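RabGDI protein (Plasmodium falciparum 3D7, PDB 3P1W) probably binds prenylated Rab GTPases in their GDP-bound form and slows nucleotide release. Local coordinates at residues S61-L64 / T65-Y68; P338-N341 / Q342-S345. One frame throughout, in Å; residues are numbered along the deposited sequence.

Contact 1: S61-L64 / T65-Y68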
loop_
_atom_site.group_PDB
_atom_site.type_symbol
_atom_site.label_atom_id
_atom_site.label_comp_id
_atom_site.label_asym_id
_atom_site.label_seq_id
_atom_site.Cartn_x
_atom_site.Cartn_y
_atom_site.Cartn_z
ATOM N N SER A 61 0.876 -14.428 -0.780
ATOM C CA SER A 61 -0.474 -14.790 -0.400
ATOM C C SER A 61 -0.479 -16.217 0.175
ATOM O O SER A 61 0.036 -17.125 -0.470
ATOM C CB SER A 61 -1.335 -14.755 -1.664
ATOM O OG SER A 61 -2.671 -15.079 -1.377
ATOM N N LEU A 62 -1.042 -16.416 1.362
ATOM C CA LEU A 62 -1.028 -17.737 2.039
ATOM C C LEU A 62 -2.426 -18.355 2.177
ATOM O O LEU A 62 -3.402 -17.673 2.503
ATOM C CB LEU A 62 -0.398 -17.611 3.427
ATOM C CG LEU A 62 1.109 -17.292 3.573
ATOM C CD1 LEU A 62 1.483 -16.072 2.794
ATOM C CD2 LEU A 62 1.469 -17.068 5.065
ATOM N N ASN A 63 -2.523 -19.657 1.942
ATOM C CA ASN A 63 -3.732 -20.390 2.302
ATOM C C ASN A 63 -3.694 -20.760 3.781
ATOM O O ASN A 63 -2.805 -20.323 4.501
ATOM C CB ASN A 63 -3.934 -21.613 1.392
ATOM C CG ASN A 63 -2.833 -22.661 1.509
ATOM O OD1 ASN A 63 -2.008 -22.649 2.423
ATOM N ND2 ASN A 63 -2.833 -23.597 0.555
ATOM N N LEU A 64 -4.642 -21.566 4.248
ATOM C CA LEU A 64 -4.652 -21.923 5.667
ATOM C C LEU A 64 -3.429 -22.697 6.075
ATOM O O LEU A 64 -2.808 -22.380 7.072
ATOM C CB LEU A 64 -5.856 -22.797 6.012
ATOM C CG LEU A 64 -7.153 -22.154 6.373
ATOM C CD1 LEU A 64 -8.154 -23.306 6.544
ATOM C CD2 LEU A 64 -6.996 -21.295 7.613
ATOM N N THR A 65 -3.118 -23.763 5.330
ATOM C CA THR A 65 -1.948 -24.586 5.629
ATOM C C THR A 65 -0.710 -23.727 5.783
ATOM O O THR A 65 0.055 -23.877 6.731
ATOM C CB THR A 65 -1.728 -25.643 4.549
ATOM O OG1 THR A 65 -2.832 -26.545 4.577
ATOM C CG2 THR A 65 -0.420 -26.421 4.765
ATOM N N ASN A 66 -0.517 -22.801 4.861
ATOM C CA ASN A 66 0.705 -22.048 4.865
ATOM C C ASN A 66 0.686 -20.951 5.916
ATOM O O ASN A 66 1.706 -20.693 6.509
ATOM C CB ASN A 66 1.064 -21.586 3.458
ATOM C CG ASN A 66 1.526 -22.749 2.587
ATOM O OD1 ASN A 66 2.370 -23.563 2.996
ATOM N ND2 ASN A 66 0.957 -22.856 1.407
ATOM N N LEU A 67 -0.488 -20.388 6.215
ATOM C CA LEU A 67 -0.607 -19.384 7.268
ATOM C C LEU A 67 -0.203 -20.033 8.585
ATOM O O LEU A 67 0.622 -19.500 9.338
ATOM C CB LEU A 67 -2.042 -18.858 7.325
ATOM C CG LEU A 67 -2.385 -17.725 8.255
ATOM C CD1 LEU A 67 -1.653 -16.443 7.804
ATOM C CD2 LEU A 67 -3.906 -17.533 8.301
ATOM N N TYR A 68 -0.750 -21.228 8.831
ATOM C CA TYR A 68 -0.477 -21.938 10.069
ATOM C C TYR A 68 0.953 -22.453 10.125
ATOM O O TYR A 68 1.594 -22.373 11.168
ATOM C CB TYR A 68 -1.527 -23.066 10.311
ATOM C CG TYR A 68 -2.713 -22.583 11.126
ATOM C CD1 TYR A 68 -3.713 -21.793 10.551
ATOM C CD2 TYR A 68 -2.812 -22.873 12.479
ATOM C CE1 TYR A 68 -4.777 -21.291 11.309
ATOM C CE2 TYR A 68 -3.875 -22.393 13.235
ATOM C CZ TYR A 68 -4.848 -21.603 12.647
ATOM O OH TYR A 68 -5.894 -21.136 13.394
HETATM O O HOH W 1 -0.202 -20.782 0.383
#
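N63 and N66 meet at the N-terminus of helix 64-71, where N63 is the N-cap. Its side-chain OD1 accepts the backbone N-H of N66 at 2.9 Å from N66 N, a capping bond that arrives almost end-on to the amide C=O, at a C=O...N angle of 169°. A chi1 of 63° tucks CG of N63 between its own backbone N and carbonyl carbon, folding the amide back over the first turn. The backbone then takes over: N63 O receives L67 N, and L64 O receives Y68 N at 2.9 Å, the regular helical pattern.

The close-packed side is apolar. CD2 of L62 lies over the backbone of L67, 3.8 Å from L67 CA, and reaches L67 CD1 at 4.2 Å. Beyond the cap, CD2 of L64 approaches ring atom CE1 of Y68 at 4.3 Å, a lighter touch.

The solvent side is polar, more open and bridged by water. There the amides of N63 and N66 lie nearly parallel, their planes 12° apart, with N66 exposed. A water links the two residues, accepting from N66 ND2 at 2.6 Å and from N63 N at 3.0 Å, which gives the N-H of the capping residue a partner.

Around this turn, T65 OG1 bonds to N84 ND2, and L64 rests on N84 and W87. Strand 61-62 pairs antiparallel with strand 89-90 through L62 and V89; L67 packs on V89 and also reaches F409 of strand 405-418, whose E407 touches Y68.

Contact 2: P338-N341 / Q342-S345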
loop_
_atom_site.group_PDB
_atom_site.type_symbol
_atom_site.label_atom_id
_atom_site.label_comp_id
_atom_site.label_asym_id
_atom_site.label_seq_id
_atom_site.Cartn_x
_atom_site.Cartn_y
_atom_site.Cartn_z
ATOM N N PRO A 338 -16.862 -3.871 14.387
ATOM C CA PRO A 338 -17.954 -3.034 14.921
ATOM C C PRO A 338 -17.869 -1.583 14.414
ATOM O O PRO A 338 -16.764 -1.049 14.221
ATOM C CB PRO A 338 -17.755 -3.135 16.435
ATOM C CG PRO A 338 -17.143 -4.514 16.607
ATOM C CD PRO A 338 -16.188 -4.627 15.452
ATOM N N GLU A 339 -19.028 -0.981 14.135
ATOM C CA GLU A 339 -19.102 0.429 13.732
ATOM C C GLU A 339 -18.531 0.727 12.325
ATOM O O GLU A 339 -18.113 1.861 12.027
ATOM C CB GLU A 339 -18.445 1.346 14.780
ATOM C CG GLU A 339 -18.780 1.020 16.267
ATOM C CD GLU A 339 -20.295 0.924 16.594
ATOM O OE1 GLU A 339 -21.104 1.669 16.001
ATOM O OE2 GLU A 339 -20.665 0.113 17.484
ATOM N N THR A 340 -18.513 -0.283 11.459
ATOM C CA THR A 340 -18.160 -0.086 10.062
ATOM C C THR A 340 -19.335 -0.534 9.187
ATOM O O THR A 340 -19.150 -0.949 8.043
ATOM C CB THR A 340 -16.885 -0.854 9.680
ATOM O OG1 THR A 340 -17.092 -2.246 9.886
ATOM C CG2 THR A 340 -15.731 -0.390 10.522
ATOM N N ASN A 341 -20.544 -0.433 9.735
ATOM C CA ASN A 341 -21.755 -0.636 8.958
ATOM C C ASN A 341 -21.821 -2.031 8.331
ATOM O O ASN A 341 -22.340 -2.216 7.231
ATOM C CB ASN A 341 -21.838 0.500 7.915
ATOM C CG ASN A 341 -21.933 1.869 8.580
ATOM O OD1 ASN A 341 -22.998 2.232 9.113
ATOM N ND2 ASN A 341 -20.833 2.612 8.603
ATOM N N GLN A 342 -21.274 -3.013 9.054
ATOM C CA GLN A 342 -21.248 -4.405 8.620
ATOM C C GLN A 342 -20.587 -4.579 7.251
ATOM O O GLN A 342 -20.916 -5.511 6.505
ATOM C CB GLN A 342 -22.668 -5.024 8.635
ATOM C CG GLN A 342 -23.323 -5.102 10.028
ATOM C CD GLN A 342 -22.538 -5.991 10.995
ATOM O OE1 GLN A 342 -21.846 -5.494 11.890
ATOM N NE2 GLN A 342 -22.636 -7.311 10.812
ATOM N N THR A 343 -19.638 -3.704 6.931
ATOM C CA THR A 343 -18.939 -3.790 5.632
ATOM C C THR A 343 -18.134 -5.082 5.493
ATOM O O THR A 343 -17.600 -5.612 6.478
ATOM C CB THR A 343 -18.021 -2.589 5.370
ATOM O OG1 THR A 343 -17.187 -2.340 6.523
ATOM C CG2 THR A 343 -18.867 -1.346 5.013
ATOM N N ASN A 344 -18.074 -5.590 4.267
ATOM C CA ASN A 344 -17.352 -6.839 3.965
ATOM C C ASN A 344 -15.895 -6.580 3.602
ATOM O O ASN A 344 -15.087 -7.515 3.500
ATOM C CB ASN A 344 -18.056 -7.597 2.842
ATOM C CG ASN A 344 -19.368 -8.186 3.285
ATOM O OD1 ASN A 344 -19.463 -8.742 4.372
ATOM N ND2 ASN A 344 -20.392 -8.055 2.459
ATOM N N SER A 345 -15.589 -5.313 3.366
ATOM C CA SER A 345 -14.237 -4.853 3.233
ATOM C C SER A 345 -14.189 -3.379 3.644
ATOM O O SER A 345 -15.136 -2.602 3.403
ATOM C CB SER A 345 -13.736 -5.054 1.806
ATOM O OG SER A 345 -14.628 -4.469 0.870
HETATM O O HOH W 2 -15.985 -4.611 8.701
HETATM O O HOH W 3 -20.072 -3.208 11.525
#
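T340 O is gripped twice by T343. The hydroxyl OG1 of T343 donates to it at 2.8 Å, tilted modestly from the carbonyl plane, while T343 N gives the longer bond at 3.0 Å from well above that plane, 45° out of it. The second bond closes a type I' beta turn from T340 to T343, with N341 and Q342 at its corners, both with positive phi. The hydroxyl adds a side-chain tie to the same carbonyl: chi1 of 49° sets OG1 of T343 between its own N and carbonyl carbon, facing back across the turn. The two threonine side chains cross at about a right angle, with T340 OG1 and T343 OG1 3.4 Å apart.

Two waters extend the network. One molecule donates to T340 OG1 and to T343 O, each at 2.9 Å, spanning the ends of the turn; T340 OG1 is also bonded to I337 O, just upstream. Another accepts from Q342 N at 2.8 Å and donates to Q342 OE1, with a weak bond from T340 N. The Q342 chain, bent at chi2 (-62°), brings its amide oxygen round to that water, so one solvent molecule joins main chain and side chain of the exposed corner.

The turn belongs to the loop between strands 320-333 and 346-350. Its buried threonines face strand 117-129, T340 and T343 both touching Y124, and T340 also meets I140 of strand 138-142. N341 ND2 bonds to Y124 OH, fastening a corner of the turn to that strand.

Contact 1 comes early in the chain and contact 2 far later; their centres are 25 Å apart, and their nearest atoms about 15 Å, so they do not touch. What connects them is the nine-stranded mixed sheet. The capped helix start at 61-68 leans on strand 405-418, whereas the 338-345 turn lies against strands 117-129 and 138-142 and leads into 346-350. All four of these strands belong to that sheet, so the two contacts meet different parts of one framework. Residues 61-62 themselves form a separate two-stranded sheet with 89-90. Within the GDP dissociation inhibitor fold, contact 1 starts a helix and contact 2 reverses the chain, both against the same sheet.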